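PDB 6W0P: kojibiose phosphorylase from Gut metagenome, which belongs to glycoside hydrolase family 65, with an N-terminal beta-sandwich domain, a helical central catalytic domain and a small C-terminal beta domain. Local coordinates for residues N61-Y66 with N253-N258; E99-D104 with L131-K136; F479-N484 with R578-D583; R650-D655 with G663-S668. All blocks are in the same frame, centred on the assembly; numbering follows the deposited sequence.

How the interactions relate
Interaction 1 comes first along the chain: it closes a long, strand-rich excursion of the N-terminal beta-sandwich domain by bringing residues 61-66 to the end of strand 245-256. Nested inside that loop is interaction 2, a shorter closure between two hairpin turns; both reach the same large antiparallel sheet, yet their centres lie about 39 Å apart. The other two follow in series within the central catalytic domain. Interaction 3 closes a long, partly helical loop and joins segments that also meet the second subunit; interaction 4 closes a short one of seven, tying a turn to the start of helix 666-680. Interactions 2 and 3 lie farthest apart, about 60 Å between centres. None of the four touches another.

Interaction 1. Residues N61-Y66 with N253-N258; sequences NGIYEY and NIIDKN
Lys257, just beyond the end of strand 245-256 in the large antiparallel sheet of the family 65 beta-sandwich domain, lays its aliphatic chain against the bend at Asn61-Ile63. The contact is made by van der Waals packing, and the two segments exchange no hydrogen bonds. Lys257 CD sits 3.3 Å from Asn61 O and 3.7 Å from Gly62 CA; the glycine, with its positive phi of 95°, turns the chain here without a side chain in the lysine's path. One carbon nearer the backbone, Lys257 CG meets Ile63 CD1 at 3.9 Å. Ile63 also touches the strand itself, its CG1 lying 4.0 Å from CD1 of Ile255. It can serve both partners because chi1 (-72°) sets CG1 toward Ile255, while the bend at chi2 (-59°) carries CD1 to the lysine.

The polar ends are held by other parts of the protein. Lys257, bent at chi3, delivers NZ to a salt bridge with Asp329 and a hydrogen bond to Thr331, while the amide of Asn61 bonds through ND2 to Thr333 O and through OD1 to Arg401. Both residues thus connect the sandwich to the loop around 329-333. Where 253-258 leaves its strand, an Asx turn forms: Asn258 N donates to Asp256 OD1 over 3.2 Å, approaching from well above the carboxylate plane.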
loop_
_atom_site.group_PDB
_atom_site.type_symbol
_atom_site.label_atom_id
_atom_site.label_comp_id
_atom_site.label_asym_id
_atom_site.label_seq_id
_atom_site.Cartn_x
_atom_site.Cartn_y
_atom_site.Cartn_z
ATOM N N ASN A 61 13.851 -18.269 -20.573
ATOM C CA ASN A 61 14.285 -16.908 -20.173
ATOM C C ASN A 61 13.589 -15.914 -21.110
ATOM O O ASN A 61 13.828 -16.011 -22.334
ATOM C CB ASN A 61 15.811 -16.833 -20.200
ATOM C CG ASN A 61 16.409 -15.807 -19.262
ATOM O OD1 ASN A 61 16.011 -14.641 -19.273
ATOM N ND2 ASN A 61 17.385 -16.233 -18.474
ATOM N N GLY A 62 12.728 -15.039 -20.582
ATOM C CA GLY A 62 12.096 -13.947 -21.357
ATOM C C GLY A 62 10.722 -14.324 -21.903
ATOM O O GLY A 62 10.115 -13.512 -22.609
ATOM N N ILE A 63 10.244 -15.532 -21.606
ATOM C CA ILE A 63 8.869 -15.975 -21.954
ATOM C C ILE A 63 7.999 -15.721 -20.725
ATOM O O ILE A 63 8.228 -16.363 -19.701
ATOM C CB ILE A 63 8.840 -17.441 -22.402
ATOM C CG1 ILE A 63 9.464 -17.610 -23.788
ATOM C CG2 ILE A 63 7.425 -17.978 -22.344
ATOM C CD1 ILE A 63 8.806 -16.801 -24.904
ATOM N N TYR A 64 7.086 -14.765 -20.835
ATOM C CA TYR A 64 6.451 -14.099 -19.681
ATOM C C TYR A 64 5.032 -13.704 -20.070
ATOM O O TYR A 64 4.724 -13.623 -21.294
ATOM C CB TYR A 64 7.280 -12.883 -19.275
ATOM C CG TYR A 64 7.039 -11.653 -20.107
ATOM C CD1 TYR A 64 7.702 -11.449 -21.304
ATOM C CD2 TYR A 64 6.132 -10.692 -19.696
ATOM C CE1 TYR A 64 7.456 -10.326 -22.079
ATOM C CE2 TYR A 64 5.882 -9.561 -20.450
ATOM C CZ TYR A 64 6.539 -9.379 -21.649
ATOM O OH TYR A 64 6.290 -8.250 -22.377
ATOM N N GLU A 65 4.199 -13.491 -19.054
ATOM C CA GLU A 65 2.830 -12.947 -19.192
ATOM C C GLU A 65 2.608 -11.875 -18.124
ATOM O O GLU A 65 3.367 -11.843 -17.123
ATOM C CB GLU A 65 1.765 -14.039 -19.046
ATOM C CG GLU A 65 1.108 -14.412 -20.357
ATOM C CD GLU A 65 0.643 -13.235 -21.192
ATOM O OE1 GLU A 65 0.871 -13.264 -22.410
ATOM O OE2 GLU A 65 0.071 -12.291 -20.617
ATOM N N TYR A 66 1.546 -11.093 -18.317
ATOM C CA TYR A 66 1.031 -10.111 -17.340
ATOM C C TYR A 66 0.007 -10.778 -16.418
ATOM O O TYR A 66 -0.561 -11.845 -16.756
ATOM C CB TYR A 66 0.452 -8.922 -18.095
ATOM C CG TYR A 66 1.473 -8.012 -18.719
ATOM C CD1 TYR A 66 2.137 -7.060 -17.956
ATOM C CD2 TYR A 66 1.754 -8.068 -20.072
ATOM C CE1 TYR A 66 3.064 -6.196 -18.518
ATOM C CE2 TYR A 66 2.669 -7.202 -20.653
ATOM C CZ TYR A 66 3.332 -6.267 -19.874
ATOM O OH TYR A 66 4.240 -5.411 -20.429
ATOM N N ASN A 253 12.832 -27.023 -28.553
ATOM C CA ASN A 253 11.874 -25.941 -28.235
ATOM C C ASN A 253 12.406 -24.692 -28.930
ATOM O O ASN A 253 13.579 -24.313 -28.650
ATOM C CB ASN A 253 11.703 -25.802 -26.722
ATOM C CG ASN A 253 11.104 -27.043 -26.098
ATOM O OD1 ASN A 253 9.997 -27.443 -26.444
ATOM N ND2 ASN A 253 11.813 -27.671 -25.190
ATOM N N ILE A 254 11.627 -24.125 -29.857
ATOM C CA ILE A 254 11.988 -22.862 -30.562
ATOM C C ILE A 254 11.005 -21.783 -30.108
ATOM O O ILE A 254 9.782 -21.948 -30.335
ATOM C CB ILE A 254 12.008 -23.025 -32.094
ATOM C CG1 ILE A 254 12.872 -24.200 -32.546
ATOM C CG2 ILE A 254 12.471 -21.727 -32.738
ATOM C CD1 ILE A 254 14.358 -24.042 -32.224
ATOM N N ILE A 255 11.525 -20.712 -29.515
ATOM C CA ILE A 255 10.700 -19.616 -28.941
ATOM C C ILE A 255 10.863 -18.380 -29.825
ATOM O O ILE A 255 11.918 -18.243 -30.464
ATOM C CB ILE A 255 11.084 -19.326 -27.474
ATOM C CG1 ILE A 255 12.485 -18.728 -27.349
ATOM C CG2 ILE A 255 10.941 -20.576 -26.634
ATOM C CD1 ILE A 255 12.813 -18.243 -25.962
ATOM N N ASP A 256 9.832 -17.537 -29.868
ATOM C CA ASP A 256 9.911 -16.169 -30.435
ATOM C C ASP A 256 9.437 -15.193 -29.351
ATOM O O ASP A 256 8.203 -15.054 -29.160
ATOM C CB ASP A 256 9.106 -16.034 -31.731
ATOM C CG ASP A 256 9.152 -14.629 -32.299
ATOM O OD1 ASP A 256 10.096 -13.887 -31.952
ATOM O OD2 ASP A 256 8.234 -14.281 -33.057
ATOM N N LYS A 257 10.382 -14.548 -28.669
ATOM C CA LYS A 257 10.097 -13.604 -27.563
ATOM C C LYS A 257 9.513 -12.295 -28.121
ATOM O O LYS A 257 8.880 -11.587 -27.342
ATOM C CB LYS A 257 11.366 -13.386 -26.728
ATOM C CG LYS A 257 11.851 -14.616 -25.966
ATOM C CD LYS A 257 12.963 -14.326 -24.982
ATOM C CE LYS A 257 14.327 -14.213 -25.633
ATOM N NZ LYS A 257 15.251 -13.380 -24.824
ATOM N N ASN A 258 9.695 -12.001 -29.410
ATOM C CA ASN A 258 9.398 -10.687 -30.051
ATOM C C ASN A 258 8.071 -10.740 -30.834
ATOM O O ASN A 258 7.364 -9.730 -30.855
ATOM C CB ASN A 258 10.599 -10.255 -30.904
ATOM C CG ASN A 258 11.850 -10.087 -30.065
ATOM O OD1 ASN A 258 11.797 -9.479 -29.003
ATOM N ND2 ASN A 258 12.966 -10.654 -30.496
#

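Interaction 2. Residues E99-D104 with L131-K136; sequences EDEELD and LTNQAK
The carboxylate of Glu99 and the amide of Asn133 lie nearly coplanar, their planes 25° apart, and meet end-on at OE1, which ND2 approaches nearly along the C-O direction. Asn133 ND2 donates to Glu99 OE1 at 2.7 Å with the N-H close to straight (164°), and the oxygen stays near the amide plane. A water also donates to Glu99 OE1 (2.9 Å) and accepts from Gln134 N, giving this exposed carboxylate a second tie to the same turn. The neighbouring carboxylate is used differently: Thr132 OG1 donates to Glu101 OE2 at 2.8 Å from well above its plane.

Thr132 to Ala135 form a type II' turn, the tip of the beta hairpin made by strands 123-132 and 135-145. Facing it is the tight connection between strands 94-98 and 101-102, where Glu99 and Asp100 both have positive phi. The contact therefore joins hairpin ends from two different sheets of the N-terminal domain. Glu101 spans the distance as an extended chain with CG trans to the backbone N (chi1 176°), which brings OE2 to the threonine and leaves OE1 bonded to Trp130 NE1. Thr132 OG1 is additionally hydrogen-bonded to His98 ND1.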
loop_
_atom_site.group_PDB
_atom_site.type_symbol
_atom_site.label_atom_id
_atom_site.label_comp_id
_atom_site.label_asym_id
_atom_site.label_seq_id
_atom_site.Cartn_x
_atom_site.Cartn_y
_atom_site.Cartn_z
ATOM N N GLU A 99 -0.271 -53.423 -16.156
ATOM C CA GLU A 99 -1.488 -54.186 -15.762
ATOM C C GLU A 99 -2.437 -53.255 -14.996
ATOM O O GLU A 99 -2.836 -53.556 -13.832
ATOM C CB GLU A 99 -1.047 -55.380 -14.914
ATOM C CG GLU A 99 -0.097 -56.289 -15.661
ATOM C CD GLU A 99 0.469 -57.425 -14.838
ATOM O OE1 GLU A 99 0.252 -57.434 -13.609
ATOM O OE2 GLU A 99 1.123 -58.297 -15.437
ATOM N N ASP A 100 -2.728 -52.111 -15.601
ATOM C CA ASP A 100 -3.720 -51.112 -15.105
ATOM C C ASP A 100 -3.273 -50.396 -13.813
ATOM O O ASP A 100 -4.012 -49.466 -13.423
ATOM C CB ASP A 100 -5.110 -51.741 -14.971
ATOM C CG ASP A 100 -6.013 -51.311 -16.116
ATOM O OD1 ASP A 100 -6.464 -52.205 -16.890
ATOM O OD2 ASP A 100 -6.230 -50.082 -16.246
ATOM N N GLU A 101 -2.116 -50.744 -13.211
ATOM C CA GLU A 101 -1.478 -49.957 -12.111
ATOM C C GLU A 101 -0.575 -48.888 -12.735
ATOM O O GLU A 101 0.329 -49.264 -13.519
ATOM C CB GLU A 101 -0.684 -50.854 -11.162
ATOM C CG GLU A 101 0.047 -50.075 -10.087
ATOM C CD GLU A 101 0.956 -50.902 -9.192
ATOM O OE1 GLU A 101 1.660 -50.287 -8.364
ATOM O OE2 GLU A 101 0.963 -52.152 -9.324
ATOM N N GLU A 102 -0.850 -47.611 -12.455
ATOM C CA GLU A 102 -0.042 -46.476 -12.980
ATOM C C GLU A 102 1.131 -46.220 -12.027
ATOM O O GLU A 102 0.906 -46.160 -10.807
ATOM C CB GLU A 102 -0.834 -45.181 -13.177
ATOM C CG GLU A 102 -0.017 -44.155 -13.959
ATOM C CD GLU A 102 -0.656 -42.807 -14.254
ATOM O OE1 GLU A 102 -1.868 -42.640 -13.953
ATOM O OE2 GLU A 102 0.051 -41.932 -14.813
ATOM N N LEU A 103 2.331 -46.055 -12.569
ATOM C CA LEU A 103 3.511 -45.626 -11.769
ATOM C C LEU A 103 3.253 -44.223 -11.190
ATOM O O LEU A 103 3.039 -43.263 -11.963
ATOM C CB LEU A 103 4.773 -45.660 -12.634
ATOM C CG LEU A 103 6.074 -45.291 -11.923
ATOM C CD1 LEU A 103 6.393 -46.248 -10.788
ATOM C CD2 LEU A 103 7.221 -45.274 -12.910
ATOM N N ASP A 104 3.250 -44.136 -9.862
ATOM C CA ASP A 104 3.142 -42.883 -9.075
ATOM C C ASP A 104 3.761 -43.158 -7.705
ATOM O O ASP A 104 3.171 -43.990 -6.963
ATOM C CB ASP A 104 1.677 -42.448 -8.943
ATOM C CG ASP A 104 1.493 -41.211 -8.075
ATOM O OD1 ASP A 104 2.520 -40.655 -7.646
ATOM O OD2 ASP A 104 0.326 -40.818 -7.840
ATOM N N LEU A 131 7.686 -52.206 -7.408
ATOM C CA LEU A 131 7.080 -53.492 -6.992
ATOM C C LEU A 131 5.597 -53.430 -7.372
ATOM O O LEU A 131 4.806 -52.856 -6.637
ATOM C CB LEU A 131 7.314 -53.708 -5.495
ATOM C CG LEU A 131 8.711 -53.341 -4.981
ATOM C CD1 LEU A 131 8.858 -53.731 -3.515
ATOM C CD2 LEU A 131 9.811 -53.990 -5.809
ATOM N N THR A 132 5.280 -53.931 -8.564
ATOM C CA THR A 132 3.934 -53.901 -9.182
ATOM C C THR A 132 3.507 -55.338 -9.493
ATOM O O THR A 132 4.127 -55.963 -10.392
ATOM C CB THR A 132 3.903 -53.003 -10.427
ATOM O OG1 THR A 132 2.707 -53.330 -11.149
ATOM C CG2 THR A 132 5.139 -53.142 -11.296
ATOM N N ASN A 133 2.488 -55.816 -8.760
ATOM C CA ASN A 133 1.909 -57.186 -8.818
ATOM C C ASN A 133 3.027 -58.197 -8.564
ATOM O O ASN A 133 3.533 -58.238 -7.416
ATOM C CB ASN A 133 1.115 -57.397 -10.110
ATOM C CG ASN A 133 -0.140 -56.555 -10.128
ATOM O OD1 ASN A 133 -0.646 -56.186 -9.068
ATOM N ND2 ASN A 133 -0.627 -56.218 -11.306
ATOM N N GLN A 134 3.395 -58.972 -9.582
ATOM C CA GLN A 134 4.319 -60.124 -9.426
ATOM C C GLN A 134 5.717 -59.709 -9.896
ATOM O O GLN A 134 6.598 -60.548 -9.850
ATOM C CB GLN A 134 3.807 -61.346 -10.205
ATOM C CG GLN A 134 2.372 -61.753 -9.870
ATOM C CD GLN A 134 2.086 -61.749 -8.385
ATOM O OE1 GLN A 134 1.290 -60.948 -7.886
ATOM N NE2 GLN A 134 2.757 -62.633 -7.660
ATOM N N ALA A 135 5.869 -58.468 -10.354
ATOM C CA ALA A 135 7.057 -57.961 -11.076
ATOM C C ALA A 135 7.816 -56.973 -10.196
ATOM O O ALA A 135 7.166 -56.218 -9.440
ATOM C CB ALA A 135 6.648 -57.304 -12.373
ATOM N N LYS A 136 9.143 -57.015 -10.302
ATOM C CA LYS A 136 10.069 -55.940 -9.877
ATOM C C LYS A 136 10.673 -55.321 -11.147
ATOM O O LYS A 136 11.422 -56.046 -11.869
ATOM C CB LYS A 136 11.137 -56.506 -8.937
ATOM C CG LYS A 136 10.568 -57.151 -7.692
ATOM C CD LYS A 136 11.593 -57.398 -6.629
ATOM C CE LYS A 136 11.068 -58.366 -5.585
ATOM N NZ LYS A 136 11.917 -58.385 -4.371
HETATM O O HOH W 1 2.686 -58.753 -12.752
#

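Interaction 3. Residues F479-N484 with R578-D583; sequences FKLMVN and RIYRTD
Phe479 and Ile579 make the closest apolar contact here: the CG1 methylene of the isoleucine stands over the middle of the phenyl ring, 3.5 Å from its centroid and 11° off the normal, a CH-pi contact on one face. Ile579 CG1 lies beside its own carbonyl carbon (chi1 -167°), which directs the branch onto the ring. Alongside, Tyr580 presses an edge to the Phe479 backbone, CD1 lying 3.2 Å from Phe479 O, and the same oxygen receives a CA-H...O contact from Tyr580.

The polar centre is equally compact. Lys480 leaves its backbone away from the other segment, then folds back through bends at chi2 and chi4, so that NZ donates to Tyr580 O and Thr582 O, both at 2.9 Å, and to Phe479 O at 3.0 Å. Three carbonyl oxygens hold this buried ammonium group; the two from Tyr580 and Thr582 tie 578-583 to 479-484.

Toward Leu481 the contact thins: CB still meets Tyr580 CE1 at 3.6 Å, but CD2 reaches only the rim of one ring face, 4.0 Å from Tyr580 CZ. On this side the second subunit comes in: its Trp410 packs on Leu481, and its Asp390 forms a salt bridge with Arg578. The arrangement joins a loop to a 3-10 turn between helices of the (alpha/alpha)6-barrel catalytic domain of family 65, at the interface with the second subunit.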
loop_
_atom_site.group_PDB
_atom_site.type_symbol
_atom_site.label_atom_id
_atom_site.label_comp_id
_atom_site.label_asym_id
_atom_site.label_seq_id
_atom_site.Cartn_x
_atom_site.Cartn_y
_atom_site.Cartn_z
ATOM N N PHE A 479 14.797 -0.899 5.676
ATOM C CA PHE A 479 14.205 -0.508 6.970
ATOM C C PHE A 479 14.207 1.011 7.110
ATOM O O PHE A 479 13.784 1.471 8.160
ATOM C CB PHE A 479 14.912 -1.228 8.112
ATOM C CG PHE A 479 14.736 -2.727 8.112
ATOM C CD1 PHE A 479 13.768 -3.351 7.329
ATOM C CD2 PHE A 479 15.491 -3.514 8.975
ATOM C CE1 PHE A 479 13.601 -4.733 7.355
ATOM C CE2 PHE A 479 15.296 -4.889 9.032
ATOM C CZ PHE A 479 14.371 -5.497 8.205
ATOM N N LYS A 480 14.587 1.756 6.072
ATOM C CA LYS A 480 14.583 3.248 6.074
ATOM C C LYS A 480 13.833 3.762 4.842
ATOM O O LYS A 480 14.395 3.658 3.714
ATOM C CB LYS A 480 16.008 3.792 6.154
ATOM C CG LYS A 480 16.563 3.803 7.565
ATOM C CD LYS A 480 15.847 4.791 8.473
ATOM C CE LYS A 480 15.913 4.401 9.930
ATOM N NZ LYS A 480 15.473 2.999 10.152
ATOM N N LEU A 481 12.643 4.318 5.074
ATOM C CA LEU A 481 11.646 4.695 4.033
ATOM C C LEU A 481 11.364 6.206 4.036
ATOM O O LEU A 481 11.053 6.756 5.094
ATOM C CB LEU A 481 10.369 3.886 4.283
ATOM C CG LEU A 481 9.134 4.323 3.493
ATOM C CD1 LEU A 481 9.389 4.292 1.992
ATOM C CD2 LEU A 481 7.934 3.468 3.856
ATOM N N MET A 482 11.447 6.847 2.868
ATOM C CA MET A 482 11.123 8.284 2.662
ATOM C C MET A 482 12.105 9.089 3.512
ATOM O O MET A 482 11.704 10.068 4.200
ATOM C CB MET A 482 9.682 8.639 3.052
ATOM C CG MET A 482 8.604 7.974 2.191
ATOM S SD MET A 482 8.624 8.453 0.462
ATOM C CE MET A 482 8.624 10.245 0.592
ATOM N N VAL A 483 13.361 8.657 3.501
ATOM C CA VAL A 483 14.453 9.429 4.143
ATOM C C VAL A 483 15.060 10.358 3.100
ATOM O O VAL A 483 14.809 10.157 1.901
ATOM C CB VAL A 483 15.504 8.511 4.780
ATOM C CG1 VAL A 483 14.884 7.716 5.911
ATOM C CG2 VAL A 483 16.203 7.614 3.774
ATOM N N ASN A 484 15.857 11.308 3.568
ATOM C CA ASN A 484 16.607 12.267 2.737
ATOM C C ASN A 484 18.101 12.067 2.970
ATOM O O ASN A 484 18.465 11.681 4.063
ATOM C CB ASN A 484 16.187 13.693 3.060
ATOM C CG ASN A 484 14.691 13.883 3.036
ATOM O OD1 ASN A 484 14.016 13.421 2.123
ATOM N ND2 ASN A 484 14.183 14.617 4.004
ATOM N N ARG A 578 6.742 -0.482 12.612
ATOM C CA ARG A 578 7.681 -0.401 13.762
ATOM C C ARG A 578 9.146 -0.543 13.323
ATOM O O ARG A 578 9.997 0.189 13.866
ATOM C CB ARG A 578 7.319 -1.431 14.819
ATOM C CG ARG A 578 8.289 -1.471 15.984
ATOM C CD ARG A 578 7.846 -2.643 16.818
ATOM N NE ARG A 578 8.759 -2.954 17.894
ATOM C CZ ARG A 578 8.595 -3.975 18.702
ATOM N NH1 ARG A 578 7.554 -4.778 18.540
ATOM N NH2 ARG A 578 9.443 -4.148 19.701
ATOM N N ILE A 579 9.465 -1.433 12.395
ATOM C CA ILE A 579 10.881 -1.639 11.972
ATOM C C ILE A 579 11.494 -0.337 11.413
ATOM O O ILE A 579 12.712 -0.186 11.500
ATOM C CB ILE A 579 11.024 -2.801 10.970
ATOM C CG1 ILE A 579 12.500 -3.195 10.788
ATOM C CG2 ILE A 579 10.363 -2.461 9.631
ATOM C CD1 ILE A 579 13.233 -3.567 12.074
ATOM N N TYR A 580 10.715 0.586 10.859
ATOM C CA TYR A 580 11.252 1.792 10.176
ATOM C C TYR A 580 11.788 2.817 11.179
ATOM O O TYR A 580 12.678 3.615 10.797
ATOM C CB TYR A 580 10.197 2.445 9.288
ATOM C CG TYR A 580 9.822 1.620 8.088
ATOM C CD1 TYR A 580 10.726 1.405 7.068
ATOM C CD2 TYR A 580 8.551 1.110 7.942
ATOM C CE1 TYR A 580 10.387 0.679 5.944
ATOM C CE2 TYR A 580 8.185 0.387 6.819
ATOM C CZ TYR A 580 9.110 0.165 5.819
ATOM O OH TYR A 580 8.776 -0.587 4.734
ATOM N N ARG A 581 11.286 2.802 12.418
ATOM C CA ARG A 581 11.532 3.929 13.363
ATOM C C ARG A 581 12.528 3.495 14.441
ATOM O O ARG A 581 12.399 3.980 15.585
ATOM C CB ARG A 581 10.207 4.479 13.903
ATOM C CG ARG A 581 9.287 3.461 14.535
ATOM C CD ARG A 581 7.952 4.091 14.892
ATOM N NE ARG A 581 7.019 3.096 15.403
ATOM C CZ ARG A 581 6.945 2.655 16.668
ATOM N NH1 ARG A 581 7.764 3.123 17.604
ATOM N NH2 ARG A 581 6.046 1.723 16.988
ATOM N N THR A 582 13.498 2.650 14.072
ATOM C CA THR A 582 14.626 2.197 14.931
ATOM C C THR A 582 15.935 2.422 14.166
ATOM O O THR A 582 15.892 3.009 13.070
ATOM C CB THR A 582 14.518 0.716 15.331
ATOM O OG1 THR A 582 14.827 -0.107 14.202
ATOM C CG2 THR A 582 13.156 0.331 15.868
ATOM N N ASP A 583 17.048 1.938 14.720
ATOM C CA ASP A 583 18.385 1.981 14.083
ATOM C C ASP A 583 18.798 0.551 13.719
ATOM O O ASP A 583 20.003 0.264 13.661
ATOM C CB ASP A 583 19.357 2.717 14.997
ATOM C CG ASP A 583 19.740 1.962 16.251
ATOM O OD1 ASP A 583 19.047 0.964 16.586
ATOM O OD2 ASP A 583 20.726 2.377 16.865
#

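Interaction 4. Residues R650-D655 with G663-S668; sequences RLDLDD and GIHMTS
Asp652 has the most surface buried in this contact, and both of its carboxylate oxygens are taken by one residue, His665. OD1 accepts from His665 ND1 at 2.6 Å through its syn lone pair, with the carboxylate and imidazole planes only 22° apart and the oxygen at the ring edge. OD2 accepts from the backbone N of His665 at 3.0 Å, an almost straight bond (170°). The two bonds together hold the carboxylate in place, and the one to ND1 also restrains the turn of the ring. OD1 has a further hydrogen bond to Thr660 OG1.

His665 occupies the N-cap position of helix 666-680, in the helical catalytic domain typical of family 65, and Asp652 begins a type I turn that ends at Asp655. The contact therefore sets a turn against the start of a helix, with seven residues between the two segments.

Leu651 covers one face of the histidine ring. A first torsion of -170° turns CG away from the backbone N, and the CD2 methyl lies over the imidazole, 3.8 Å from the centroid but displaced toward ND1, which it meets at 3.5 Å. The side chains of Leu651 and His665 cross at about a right angle. The same leucine extends the contact along the helix: its CB is 3.6 Å from Ser668 OG, and its CD1 is 3.7 Å from that hydroxyl oxygen.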
loop_
_atom_site.group_PDB
_atom_site.type_symbol
_atom_site.label_atom_id
_atom_site.label_comp_id
_atom_site.label_asym_id
_atom_site.label_seq_id
_atom_site.Cartn_x
_atom_site.Cartn_y
_atom_site.Cartn_z
ATOM N N ARG A 650 26.097 -23.780 1.514
ATOM C CA ARG A 650 25.080 -24.798 1.904
ATOM C C ARG A 650 23.663 -24.206 2.008
ATOM O O ARG A 650 22.748 -24.956 2.385
ATOM C CB ARG A 650 25.442 -25.423 3.262
ATOM C CG ARG A 650 26.839 -26.023 3.336
ATOM C CD ARG A 650 27.057 -27.124 2.311
ATOM N NE ARG A 650 26.073 -28.185 2.460
ATOM C CZ ARG A 650 26.153 -29.366 1.877
ATOM N NH1 ARG A 650 27.197 -29.659 1.109
ATOM N NH2 ARG A 650 25.180 -30.254 2.074
ATOM N N LEU A 651 23.449 -22.930 1.715
ATOM C CA LEU A 651 22.151 -22.310 2.047
ATOM C C LEU A 651 21.020 -23.104 1.386
ATOM O O LEU A 651 20.032 -23.408 2.098
ATOM C CB LEU A 651 22.123 -20.838 1.636
ATOM C CG LEU A 651 20.914 -20.069 2.173
ATOM C CD1 LEU A 651 21.326 -18.696 2.667
ATOM C CD2 LEU A 651 19.831 -19.924 1.111
ATOM N N ASP A 652 21.141 -23.444 0.093
ATOM C CA ASP A 652 20.108 -24.253 -0.626
ATOM C C ASP A 652 20.236 -25.758 -0.302
ATOM O O ASP A 652 19.200 -26.398 0.016
ATOM C CB ASP A 652 20.145 -23.958 -2.124
ATOM C CG ASP A 652 19.617 -22.565 -2.392
ATOM O OD1 ASP A 652 18.485 -22.265 -1.923
ATOM O OD2 ASP A 652 20.338 -21.780 -3.002
ATOM N N LEU A 653 21.431 -26.354 -0.380
ATOM C CA LEU A 653 21.540 -27.833 -0.195
ATOM C C LEU A 653 20.909 -28.252 1.141
ATOM O O LEU A 653 20.229 -29.298 1.180
ATOM C CB LEU A 653 23.000 -28.264 -0.273
ATOM C CG LEU A 653 23.644 -28.152 -1.649
ATOM C CD1 LEU A 653 25.112 -28.436 -1.550
ATOM C CD2 LEU A 653 23.015 -29.105 -2.651
ATOM N N ASP A 654 21.155 -27.493 2.209
ATOM C CA ASP A 654 20.659 -27.835 3.564
ATOM C C ASP A 654 19.524 -26.875 3.964
ATOM O O ASP A 654 19.172 -26.890 5.175
ATOM C CB ASP A 654 21.818 -27.846 4.577
ATOM C CG ASP A 654 23.015 -28.706 4.183
ATOM O OD1 ASP A 654 22.815 -29.780 3.578
ATOM O OD2 ASP A 654 24.149 -28.297 4.478
ATOM N N ASP A 655 19.018 -26.040 3.047
ATOM C CA ASP A 655 17.729 -25.293 3.192
ATOM C C ASP A 655 17.710 -24.449 4.485
ATOM O O ASP A 655 16.719 -24.563 5.264
ATOM C CB ASP A 655 16.551 -26.288 3.157
ATOM C CG ASP A 655 15.147 -25.713 2.951
ATOM O OD1 ASP A 655 15.008 -24.493 2.613
ATOM O OD2 ASP A 655 14.170 -26.499 3.112
ATOM N N GLY A 663 12.625 -22.654 -4.838
ATOM C CA GLY A 663 13.711 -22.391 -5.804
ATOM C C GLY A 663 15.018 -22.132 -5.093
ATOM O O GLY A 663 15.025 -22.020 -3.851
ATOM N N ILE A 664 16.105 -22.141 -5.849
ATOM C CA ILE A 664 17.467 -21.861 -5.316
ATOM C C ILE A 664 17.573 -20.339 -5.177
ATOM O O ILE A 664 16.780 -19.617 -5.864
ATOM C CB ILE A 664 18.548 -22.461 -6.238
ATOM C CG1 ILE A 664 18.576 -21.802 -7.622
ATOM C CG2 ILE A 664 18.381 -23.963 -6.350
ATOM C CD1 ILE A 664 19.618 -22.393 -8.532
ATOM N N HIS A 665 18.479 -19.876 -4.320
ATOM C CA HIS A 665 18.753 -18.444 -4.053
ATOM C C HIS A 665 20.001 -17.999 -4.833
ATOM O O HIS A 665 21.142 -18.237 -4.369
ATOM C CB HIS A 665 18.922 -18.219 -2.557
ATOM C CG HIS A 665 17.760 -18.609 -1.725
ATOM N ND1 HIS A 665 17.446 -19.908 -1.491
ATOM C CD2 HIS A 665 16.890 -17.866 -1.015
ATOM C CE1 HIS A 665 16.417 -19.960 -0.681
ATOM N NE2 HIS A 665 16.057 -18.728 -0.380
ATOM N N MET A 666 19.771 -17.350 -5.966
ATOM C CA MET A 666 20.809 -17.082 -6.981
ATOM C C MET A 666 21.870 -16.146 -6.372
ATOM O O MET A 666 23.055 -16.435 -6.503
ATOM C CB MET A 666 20.135 -16.461 -8.204
ATOM C CG MET A 666 20.704 -16.898 -9.526
ATOM S SD MET A 666 20.906 -18.680 -9.663
ATOM C CE MET A 666 22.685 -18.719 -9.851
ATOM N N THR A 667 21.465 -15.066 -5.708
ATOM C CA THR A 667 22.407 -14.078 -5.113
ATOM C C THR A 667 23.238 -14.760 -4.021
ATOM O O THR A 667 24.439 -14.517 -3.953
ATOM C CB THR A 667 21.700 -12.844 -4.553
ATOM O OG1 THR A 667 21.197 -12.151 -5.681
ATOM C CG2 THR A 667 22.635 -11.921 -3.803
ATOM N N SER A 668 22.609 -15.586 -3.207
ATOM C CA SER A 668 23.287 -16.356 -2.141
ATOM C C SER A 668 24.337 -17.278 -2.772
ATOM O O SER A 668 25.464 -17.380 -2.229
ATOM C CB SER A 668 22.307 -17.118 -1.308
ATOM O OG SER A 668 23.014 -18.138 -0.616
#